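PDB 3HL1: ferritin like protein from Caulobacter vibrioides, which is of unknown function but has a ferritin-like helical fold and probably binds metal. Local coordinates for residues P4-F15 against F147-L158; V249-P257 against L305-V313. All coordinates share one frame; numbering follows the deposited sequence.

Interaction 1: residues P4-F15 against F147-L158; sequences PVWTLPRLYQHF and FYDALRVGMEQL
The indole of W6 lies flat on the backbone of G154. G154 CA sits 3.7 Å from the centroid of the five-membered ring of W6, over its face, a CH-pi contact. With no side chain at G154, the ring comes right down on helix 144-157. The indole runs on toward A150, and W6 CZ2 comes within 3.4 Å of A150 O. Its NE1 turns outside the pair, to L134 O.

Beside the indole, L11 and L158 meet tip to tip, with L11 CD2 3.7 Å from L158 CD1. L151 CD1 wedges between H14 and F15, 3.6 Å from H14 CB. H14 is fixed in rotation by a bond from ND1 to R10 O within its own helix, and NE2 bonds to V138 O. F147 turns its ring edge to H14 O.

The N-terminal end is looser and faces solvent. P4 and V5 are exposed, and P4 is poorly ordered. Here the amide of Q157, on an extended chain (chi2 -179°), grips the backbone twice. Q157 NE2 donates to P4 O at 2.7 Å, and Q157 OE1 accepts from W6 N at 2.7 Å. The amide plane stands nearly perpendicular to the indole.

The two helices run roughly antiparallel, their segment axes 10.0 Å apart at 143°. Helix 42-67 covers F15 and M155 through I64, and helix 188-207 also packs on M155.

Interaction 2: residues V249-P257 against L305-V313; sequences VYTGVTDPP and LSCWKLGAV
A chi1 of -64° sets the ring of Y250 beside its own backbone N and aims it over the end of helix 292-309. Y250 CD2 lies 3.7 Å from W308 CB, and Y250 CE2 3.8 Å from L305 CD1. K309 leaves its backbone at chi1 -78°, then bends at its outer torsions. This brings K309 NZ to Y250 OH at 2.8 Å, a weak hydrogen bond.

W308 turns its ring edge to G252 N. Its own NE1 bonds to T31 O in helix 8-35. G311 ends the helix in a Schellman motif with positive phi, and the chain then runs alongside 252-254. V253 and A312 form a single beta bridge. V253 N donates to G311 O at 3.0 Å, and V313 N donates to V253 O at 2.9 Å. Both bonds are nearly straight at the hydrogen, yet each donor stands above the carbonyl plane. T254 and V313 lie side by side through their CG2 methyls.

A water donates to both T251 O and W308 O, so two carbonyls that cannot bond each other are joined. The main direct polar link is the pair of backbone bonds at V253, and Y250 adds apolar contacts with W308 and L305.

Interactions 1 and 2 lie on opposite sides of the centre of the chain. Their own centres are 41 Å apart, and their nearest atoms about 25 Å, so they do not touch. Helix 8-35 relates them. Its first turns take part in interaction 1, and its last residues, among them Y34 and S35, pack against interaction 2. Both segments of interaction 1 precede those of interaction 2 in the sequence. The first joins the start of helix 8-35 to helix 144-157, and the second ties a loop to the end of helix 292-309. No metal is seen in either contact, and neither can be linked to a metal site from its own atoms.

Interaction 1: residues P4-F15 against F147-L158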
loop_
_atom_site.group_PDB
_atom_site.type_symbol
_atom_site.label_atom_id
_atom_site.label_comp_id
_atom_site.label_asym_id
_atom_site.label_seq_id
_atom_site.Cartn_x
_atom_site.Cartn_y
_atom_site.Cartn_z
ATOM N N PRO A 4 -11.417 8.059 -23.528
ATOM C CA PRO A 4 -12.535 8.115 -22.546
ATOM C C PRO A 4 -12.512 9.377 -21.646
ATOM O O PRO A 4 -11.475 9.643 -21.063
ATOM C CB PRO A 4 -12.319 6.843 -21.699
ATOM C CG PRO A 4 -11.461 5.939 -22.570
ATOM C CD PRO A 4 -10.563 6.871 -23.320
ATOM N N VAL A 5 -13.625 10.123 -21.546
ATOM C CA VAL A 5 -13.653 11.408 -20.821
ATOM C C VAL A 5 -13.848 11.207 -19.297
ATOM O O VAL A 5 -14.765 10.499 -18.868
ATOM C CB VAL A 5 -14.752 12.368 -21.319
ATOM C CG1 VAL A 5 -14.505 13.748 -20.739
ATOM C CG2 VAL A 5 -14.790 12.440 -22.855
ATOM N N TRP A 6 -12.952 11.792 -18.510
ATOM C CA TRP A 6 -12.962 11.659 -17.056
ATOM C C TRP A 6 -13.625 12.852 -16.433
ATOM O O TRP A 6 -13.369 13.968 -16.845
ATOM C CB TRP A 6 -11.520 11.572 -16.512
ATOM C CG TRP A 6 -10.988 10.195 -16.593
ATOM C CD1 TRP A 6 -10.838 9.456 -17.739
ATOM C CD2 TRP A 6 -10.586 9.342 -15.502
ATOM N NE1 TRP A 6 -10.359 8.204 -17.434
ATOM C CE2 TRP A 6 -10.163 8.109 -16.077
ATOM C CE3 TRP A 6 -10.524 9.504 -14.103
ATOM C CZ2 TRP A 6 -9.715 7.035 -15.306
ATOM C CZ3 TRP A 6 -10.075 8.463 -13.340
ATOM C CH2 TRP A 6 -9.655 7.229 -13.938
ATOM N N THR A 7 -14.435 12.619 -15.419
ATOM C CA THR A 7 -14.976 13.675 -14.596
ATOM C C THR A 7 -14.113 13.848 -13.327
ATOM O O THR A 7 -13.432 12.928 -12.889
ATOM C CB THR A 7 -16.466 13.432 -14.211
ATOM O OG1 THR A 7 -16.598 12.365 -13.279
ATOM C CG2 THR A 7 -17.349 13.157 -15.443
ATOM N N LEU A 8 -14.146 15.045 -12.774
ATOM C CA LEU A 8 -13.416 15.358 -11.558
ATOM C C LEU A 8 -13.817 14.461 -10.368
ATOM O O LEU A 8 -12.945 13.931 -9.685
ATOM C CB LEU A 8 -13.471 16.861 -11.226
ATOM C CG LEU A 8 -12.451 17.323 -10.151
ATOM C CD1 LEU A 8 -10.973 17.004 -10.547
ATOM C CD2 LEU A 8 -12.638 18.797 -9.783
ATOM N N PRO A 9 -15.118 14.239 -10.134
ATOM C CA PRO A 9 -15.465 13.305 -9.053
ATOM C C PRO A 9 -14.892 11.886 -9.203
ATOM O O PRO A 9 -14.463 11.265 -8.204
ATOM C CB PRO A 9 -17.001 13.344 -9.015
ATOM C CG PRO A 9 -17.388 14.639 -9.687
ATOM C CD PRO A 9 -16.311 14.897 -10.723
ATOM N N ARG A 10 -14.867 11.371 -10.409
ATOM C CA ARG A 10 -14.330 10.055 -10.662
ATOM C C ARG A 10 -12.828 10.015 -10.504
ATOM O O ARG A 10 -12.285 9.014 -10.054
ATOM C CB ARG A 10 -14.777 9.565 -12.050
ATOM C CG ARG A 10 -16.295 9.326 -12.161
ATOM C CD ARG A 10 -16.719 7.895 -11.891
ATOM N NE ARG A 10 -18.180 7.665 -11.919
ATOM C CZ ARG A 10 -18.979 7.692 -13.007
ATOM N NH1 ARG A 10 -18.508 7.954 -14.224
ATOM N NH2 ARG A 10 -20.291 7.458 -12.881
ATOM N N LEU A 11 -12.155 11.098 -10.870
ATOM C CA LEU A 11 -10.692 11.198 -10.662
ATOM C C LEU A 11 -10.456 11.150 -9.174
ATOM O O LEU A 11 -9.649 10.330 -8.696
ATOM C CB LEU A 11 -10.114 12.473 -11.296
ATOM C CG LEU A 11 -8.607 12.649 -11.015
ATOM C CD1 LEU A 11 -7.872 11.465 -11.625
ATOM C CD2 LEU A 11 -8.112 13.956 -11.563
ATOM N N TYR A 12 -11.220 11.928 -8.413
ATOM C CA TYR A 12 -11.124 11.921 -6.936
ATOM C C TYR A 12 -11.367 10.526 -6.318
ATOM O O TYR A 12 -10.625 10.066 -5.412
ATOM C CB TYR A 12 -12.092 12.977 -6.358
ATOM C CG TYR A 12 -11.668 14.440 -6.531
ATOM C CD1 TYR A 12 -10.502 14.820 -7.227
ATOM C CD2 TYR A 12 -12.452 15.441 -6.011
ATOM C CE1 TYR A 12 -10.133 16.175 -7.353
ATOM C CE2 TYR A 12 -12.099 16.732 -6.109
ATOM C CZ TYR A 12 -10.958 17.125 -6.767
ATOM O OH TYR A 12 -10.701 18.477 -6.821
ATOM N N GLN A 13 -12.399 9.838 -6.824
ATOM C CA GLN A 13 -12.669 8.478 -6.395
ATOM C C GLN A 13 -11.487 7.547 -6.673
ATOM O O GLN A 13 -11.140 6.709 -5.848
ATOM C CB GLN A 13 -13.902 7.950 -7.108
ATOM C CG GLN A 13 -15.151 8.426 -6.501
ATOM C CD GLN A 13 -16.394 7.744 -7.083
ATOM O OE1 GLN A 13 -16.925 8.143 -8.104
ATOM N NE2 GLN A 13 -16.854 6.749 -6.398
ATOM N N HIS A 14 -10.828 7.744 -7.813
ATOM C CA HIS A 14 -9.645 6.936 -8.135
ATOM C C HIS A 14 -8.424 7.279 -7.266
ATOM O O HIS A 14 -7.635 6.404 -6.965
ATOM C CB HIS A 14 -9.306 6.981 -9.602
ATOM C CG HIS A 14 -10.199 6.130 -10.463
ATOM N ND1 HIS A 14 -11.478 6.504 -10.804
ATOM C CD2 HIS A 14 -10.020 4.900 -11.005
ATOM C CE1 HIS A 14 -12.040 5.558 -11.546
ATOM N NE2 HIS A 14 -11.185 4.560 -11.662
ATOM N N PHE A 15 -8.215 8.548 -6.928
ATOM C CA PHE A 15 -7.205 8.906 -5.957
ATOM C C PHE A 15 -7.421 8.170 -4.619
ATOM O O PHE A 15 -6.457 7.608 -4.013
ATOM C CB PHE A 15 -7.178 10.419 -5.675
ATOM C CG PHE A 15 -6.635 11.267 -6.797
ATOM C CD1 PHE A 15 -5.480 10.883 -7.528
ATOM C CD2 PHE A 15 -7.202 12.460 -7.081
ATOM C CE1 PHE A 15 -4.956 11.697 -8.525
ATOM C CE2 PHE A 15 -6.691 13.284 -8.074
ATOM C CZ PHE A 15 -5.567 12.894 -8.811
ATOM N N PHE A 147 -4.080 0.176 -12.842
ATOM C CA PHE A 147 -4.763 1.227 -12.051
ATOM C C PHE A 147 -4.047 2.579 -12.298
ATOM O O PHE A 147 -4.690 3.591 -12.630
ATOM C CB PHE A 147 -4.715 0.865 -10.562
ATOM C CG PHE A 147 -5.681 1.692 -9.670
ATOM C CD1 PHE A 147 -5.863 3.047 -9.851
ATOM C CD2 PHE A 147 -6.384 1.081 -8.665
ATOM C CE1 PHE A 147 -6.750 3.767 -9.064
ATOM C CE2 PHE A 147 -7.272 1.807 -7.879
ATOM C CZ PHE A 147 -7.456 3.146 -8.105
ATOM N N TYR A 148 -2.723 2.620 -12.128
ATOM C CA TYR A 148 -1.982 3.853 -12.374
ATOM C C TYR A 148 -1.989 4.342 -13.809
ATOM O O TYR A 148 -1.960 5.554 -14.017
ATOM C CB TYR A 148 -0.570 3.822 -11.782
ATOM C CG TYR A 148 -0.607 3.946 -10.278
ATOM C CD1 TYR A 148 -1.014 5.142 -9.667
ATOM C CD2 TYR A 148 -0.289 2.885 -9.451
ATOM C CE1 TYR A 148 -1.073 5.256 -8.284
ATOM C CE2 TYR A 148 -0.333 3.010 -8.050
ATOM C CZ TYR A 148 -0.741 4.205 -7.489
ATOM O OH TYR A 148 -0.823 4.339 -6.145
ATOM N N ASP A 149 -2.024 3.434 -14.794
ATOM C CA ASP A 149 -2.254 3.833 -16.166
ATOM C C ASP A 149 -3.541 4.636 -16.393
ATOM O O ASP A 149 -3.544 5.643 -17.138
ATOM C CB ASP A 149 -2.390 2.591 -17.043
ATOM C CG ASP A 149 -1.077 2.026 -17.492
ATOM O OD1 ASP A 149 -0.002 2.589 -17.215
ATOM O OD2 ASP A 149 -1.155 0.994 -18.172
ATOM N N ALA A 150 -4.650 4.115 -15.858
ATOM C CA ALA A 150 -5.959 4.800 -15.898
ATOM C C ALA A 150 -5.852 6.142 -15.187
ATOM O O ALA A 150 -6.304 7.180 -15.688
ATOM C CB ALA A 150 -7.019 3.944 -15.249
ATOM N N LEU A 151 -5.259 6.144 -14.004
ATOM C CA LEU A 151 -5.106 7.403 -13.270
ATOM C C LEU A 151 -4.367 8.499 -14.081
ATOM O O LEU A 151 -4.787 9.625 -14.138
ATOM C CB LEU A 151 -4.393 7.137 -11.958
ATOM C CG LEU A 151 -4.583 8.245 -10.929
ATOM C CD1 LEU A 151 -5.981 8.208 -10.311
ATOM C CD2 LEU A 151 -3.469 8.148 -9.837
ATOM N N ARG A 152 -3.282 8.147 -14.757
ATOM C CA ARG A 152 -2.592 9.111 -15.658
ATOM C C ARG A 152 -3.504 9.749 -16.734
ATOM O O ARG A 152 -3.378 10.929 -17.045
ATOM C CB ARG A 152 -1.439 8.438 -16.405
ATOM C CG ARG A 152 -0.289 8.040 -15.561
ATOM C CD ARG A 152 0.812 7.464 -16.486
ATOM N NE ARG A 152 1.954 7.007 -15.706
ATOM C CZ ARG A 152 2.202 5.739 -15.395
ATOM N NH1 ARG A 152 1.373 4.766 -15.744
ATOM N NH2 ARG A 152 3.276 5.439 -14.684
ATOM N N VAL A 153 -4.458 9.000 -17.246
ATOM C CA VAL A 153 -5.406 9.525 -18.235
ATOM C C VAL A 153 -6.323 10.576 -17.635
ATOM O O VAL A 153 -6.461 11.679 -18.200
ATOM C CB VAL A 153 -6.211 8.379 -18.945
ATOM C CG1 VAL A 153 -7.325 8.928 -19.874
ATOM C CG2 VAL A 153 -5.250 7.512 -19.735
ATOM N N GLY A 154 -6.936 10.272 -16.486
ATOM C CA GLY A 154 -7.748 11.275 -15.799
ATOM C C GLY A 154 -6.955 12.508 -15.428
ATOM O O GLY A 154 -7.432 13.629 -15.601
HETATM N N MSE A 155 -5.758 12.285 -14.890
HETATM C CA MSE A 155 -4.851 13.339 -14.467
HETATM C C MSE A 155 -4.499 14.285 -15.626
HETATM O O MSE A 155 -4.455 15.506 -15.467
HETATM C CB MSE A 155 -3.566 12.715 -13.906
HETATM C CG MSE A 155 -3.717 12.191 -12.504
HETATM SE SE MSE A 155 -2.149 11.114 -11.985
HETATM C CE MSE A 155 -0.760 12.465 -12.054
ATOM N N GLU A 156 -4.255 13.720 -16.788
ATOM C CA GLU A 156 -3.957 14.535 -17.946
ATOM C C GLU A 156 -5.131 15.368 -18.393
ATOM O O GLU A 156 -4.998 16.552 -18.678
ATOM C CB GLU A 156 -3.527 13.658 -19.107
ATOM C CG GLU A 156 -2.724 14.423 -20.131
ATOM C CD GLU A 156 -3.312 14.373 -21.465
ATOM O OE1 GLU A 156 -4.445 14.886 -21.601
ATOM O OE2 GLU A 156 -2.634 13.842 -22.381
ATOM N N GLN A 157 -6.295 14.749 -18.493
ATOM C CA GLN A 157 -7.481 15.440 -18.949
ATOM C C GLN A 157 -7.881 16.542 -18.025
ATOM O O GLN A 157 -8.385 17.580 -18.485
ATOM C CB GLN A 157 -8.663 14.484 -19.066
ATOM C CG GLN A 157 -8.488 13.426 -20.172
ATOM C CD GLN A 157 -9.670 12.485 -20.296
ATOM O OE1 GLN A 157 -10.742 12.747 -19.765
ATOM N NE2 GLN A 157 -9.487 11.398 -21.021
ATOM N N LEU A 158 -7.669 16.326 -16.718
ATOM C CA LEU A 158 -8.077 17.280 -15.709
ATOM C C LEU A 158 -6.933 18.127 -15.114
ATOM O O LEU A 158 -7.082 18.714 -14.045
ATOM C CB LEU A 158 -8.841 16.520 -14.603
ATOM C CG LEU A 158 -10.173 15.893 -15.064
ATOM C CD1 LEU A 158 -10.632 14.775 -14.181
ATOM C CD2 LEU A 158 -11.307 16.908 -15.247
#

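Interaction 2: residues V249-P257 against L305-V313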
loop_
_atom_site.group_PDB
_atom_site.type_symbol
_atom_site.label_atom_id
_atom_site.label_comp_id
_atom_site.label_asym_id
_atom_site.label_seq_id
_atom_site.Cartn_x
_atom_site.Cartn_y
_atom_site.Cartn_z
ATOM N N VAL A 249 9.434 -18.312 12.041
ATOM C CA VAL A 249 8.408 -17.313 12.280
ATOM C C VAL A 249 7.683 -17.583 13.599
ATOM O O VAL A 249 7.600 -18.733 14.077
ATOM C CB VAL A 249 7.381 -17.248 11.136
ATOM C CG1 VAL A 249 8.121 -16.988 9.783
ATOM C CG2 VAL A 249 6.543 -18.515 11.092
ATOM N N TYR A 250 7.169 -16.515 14.200
ATOM C CA TYR A 250 6.327 -16.647 15.333
ATOM C C TYR A 250 5.052 -17.338 14.914
ATOM O O TYR A 250 4.608 -17.282 13.775
ATOM C CB TYR A 250 5.963 -15.305 15.958
ATOM C CG TYR A 250 7.115 -14.581 16.505
ATOM C CD1 TYR A 250 7.696 -14.984 17.717
ATOM C CD2 TYR A 250 7.665 -13.499 15.823
ATOM C CE1 TYR A 250 8.816 -14.304 18.247
ATOM C CE2 TYR A 250 8.781 -12.841 16.327
ATOM C CZ TYR A 250 9.351 -13.260 17.537
ATOM O OH TYR A 250 10.442 -12.555 18.011
ATOM N N THR A 251 4.486 -18.018 15.882
ATOM C CA THR A 251 3.247 -18.720 15.728
ATOM C C THR A 251 2.161 -17.882 16.428
ATOM O O THR A 251 2.409 -17.203 17.429
ATOM C CB THR A 251 3.427 -20.145 16.341
ATOM O OG1 THR A 251 2.366 -20.977 15.898
ATOM C CG2 THR A 251 3.446 -20.049 17.841
ATOM N N GLY A 252 0.956 -17.868 15.879
ATOM C CA GLY A 252 -0.104 -17.107 16.499
ATOM C C GLY A 252 -1.449 -17.513 16.032
ATOM O O GLY A 252 -1.580 -18.113 14.971
ATOM N N VAL A 253 -2.449 -17.194 16.840
ATOM C CA VAL A 253 -3.838 -17.410 16.490
ATOM C C VAL A 253 -4.502 -16.093 16.221
ATOM O O VAL A 253 -4.178 -15.078 16.827
ATOM C CB VAL A 253 -4.635 -18.140 17.608
ATOM C CG1 VAL A 253 -4.112 -19.547 17.794
ATOM C CG2 VAL A 253 -4.570 -17.386 18.910
ATOM N N THR A 254 -5.491 -16.119 15.344
ATOM C CA THR A 254 -6.176 -14.919 14.948
ATOM C C THR A 254 -7.098 -14.430 16.080
ATOM O O THR A 254 -7.349 -13.238 16.211
ATOM C CB THR A 254 -6.945 -15.177 13.573
ATOM O OG1 THR A 254 -7.957 -16.169 13.769
ATOM C CG2 THR A 254 -6.007 -15.717 12.519
ATOM N N ASP A 255 -7.598 -15.348 16.906
ATOM C CA ASP A 255 -8.588 -15.002 17.932
ATOM C C ASP A 255 -8.147 -15.537 19.271
ATOM O O ASP A 255 -8.629 -16.582 19.741
ATOM C CB ASP A 255 -9.995 -15.499 17.583
ATOM C CG ASP A 255 -10.614 -14.732 16.431
ATOM O OD1 ASP A 255 -10.534 -15.205 15.268
ATOM O OD2 ASP A 255 -11.165 -13.636 16.679
ATOM N N PRO A 256 -7.206 -14.829 19.915
ATOM C CA PRO A 256 -6.788 -15.303 21.258
ATOM C C PRO A 256 -7.959 -15.125 22.253
ATOM O O PRO A 256 -8.922 -14.393 21.965
ATOM C CB PRO A 256 -5.622 -14.391 21.600
ATOM C CG PRO A 256 -5.947 -13.094 20.871
ATOM C CD PRO A 256 -6.502 -13.593 19.524
ATOM N N PRO A 257 -7.891 -15.800 23.383
ATOM C CA PRO A 257 -8.916 -15.688 24.422
ATOM C C PRO A 257 -9.136 -14.241 24.877
ATOM O O PRO A 257 -8.185 -13.486 25.047
ATOM C CB PRO A 257 -8.350 -16.522 25.556
ATOM C CG PRO A 257 -7.312 -17.393 24.926
ATOM C CD PRO A 257 -6.801 -16.717 23.754
ATOM N N LEU A 305 4.939 -6.480 16.704
ATOM C CA LEU A 305 5.852 -7.523 17.208
ATOM C C LEU A 305 5.339 -8.126 18.507
ATOM O O LEU A 305 5.424 -9.328 18.750
ATOM C CB LEU A 305 7.240 -6.961 17.443
ATOM C CG LEU A 305 8.308 -7.894 17.999
ATOM C CD1 LEU A 305 8.473 -9.119 17.129
ATOM C CD2 LEU A 305 9.609 -7.128 18.093
ATOM N N SER A 306 4.780 -7.285 19.347
ATOM C CA SER A 306 4.337 -7.754 20.643
ATOM C C SER A 306 3.163 -8.738 20.501
ATOM O O SER A 306 3.134 -9.760 21.192
ATOM C CB SER A 306 4.031 -6.579 21.569
ATOM O OG SER A 306 3.233 -7.055 22.620
ATOM N N CYS A 307 2.262 -8.518 19.546
ATOM C CA CYS A 307 1.219 -9.498 19.224
ATOM C C CYS A 307 1.796 -10.852 18.893
ATOM O O CYS A 307 1.436 -11.858 19.501
ATOM C CB CYS A 307 0.340 -9.033 18.062
ATOM S SG CYS A 307 -0.747 -7.637 18.436
ATOM N N TRP A 308 2.724 -10.894 17.936
ATOM C CA TRP A 308 3.356 -12.135 17.552
ATOM C C TRP A 308 4.072 -12.850 18.689
ATOM O O TRP A 308 3.929 -14.080 18.856
ATOM C CB TRP A 308 4.357 -11.886 16.419
ATOM C CG TRP A 308 3.745 -11.788 15.073
ATOM C CD1 TRP A 308 3.897 -10.767 14.210
ATOM C CD2 TRP A 308 2.975 -12.777 14.409
ATOM N NE1 TRP A 308 3.275 -11.056 13.011
ATOM C CE2 TRP A 308 2.676 -12.276 13.122
ATOM C CE3 TRP A 308 2.483 -14.032 14.768
ATOM C CZ2 TRP A 308 1.920 -12.983 12.209
ATOM C CZ3 TRP A 308 1.736 -14.756 13.839
ATOM C CH2 TRP A 308 1.457 -14.233 12.584
ATOM N N LYS A 309 4.862 -12.103 19.450
ATOM C CA LYS A 309 5.520 -12.672 20.598
ATOM C C LYS A 309 4.547 -13.293 21.611
ATOM O O LYS A 309 4.912 -14.259 22.276
ATOM C CB LYS A 309 6.356 -11.627 21.292
ATOM C CG LYS A 309 7.684 -11.343 20.598
ATOM C CD LYS A 309 8.359 -10.170 21.302
ATOM C CE LYS A 309 9.829 -10.264 21.451
ATOM N NZ LYS A 309 10.526 -11.132 20.477
ATOM N N LEU A 310 3.349 -12.732 21.745
ATOM C CA LEU A 310 2.312 -13.276 22.621
ATOM C C LEU A 310 1.440 -14.349 21.990
ATOM O O LEU A 310 0.513 -14.829 22.624
ATOM C CB LEU A 310 1.453 -12.157 23.230
ATOM C CG LEU A 310 2.225 -11.238 24.168
ATOM C CD1 LEU A 310 1.575 -9.905 24.417
ATOM C CD2 LEU A 310 2.597 -11.945 25.500
ATOM N N GLY A 311 1.726 -14.757 20.761
ATOM C CA GLY A 311 0.923 -15.787 20.100
ATOM C C GLY A 311 -0.411 -15.298 19.541
ATOM O O GLY A 311 -1.311 -16.079 19.358
ATOM N N ALA A 312 -0.513 -14.001 19.231
ATOM C CA ALA A 312 -1.691 -13.420 18.611
ATOM C C ALA A 312 -1.276 -12.854 17.240
ATOM O O ALA A 312 -0.343 -12.065 17.139
ATOM C CB ALA A 312 -2.244 -12.291 19.455
ATOM N N VAL A 313 -2.004 -13.218 16.200
ATOM C CA VAL A 313 -1.784 -12.608 14.901
ATOM C C VAL A 313 -2.192 -11.139 15.022
ATOM O O VAL A 313 -3.287 -10.824 15.513
ATOM C CB VAL A 313 -2.621 -13.274 13.783
ATOM C CG1 VAL A 313 -2.287 -12.612 12.426
ATOM C CG2 VAL A 313 -2.372 -14.814 13.760
HETATM O O HOH W 1 4.301 -16.620 19.279
#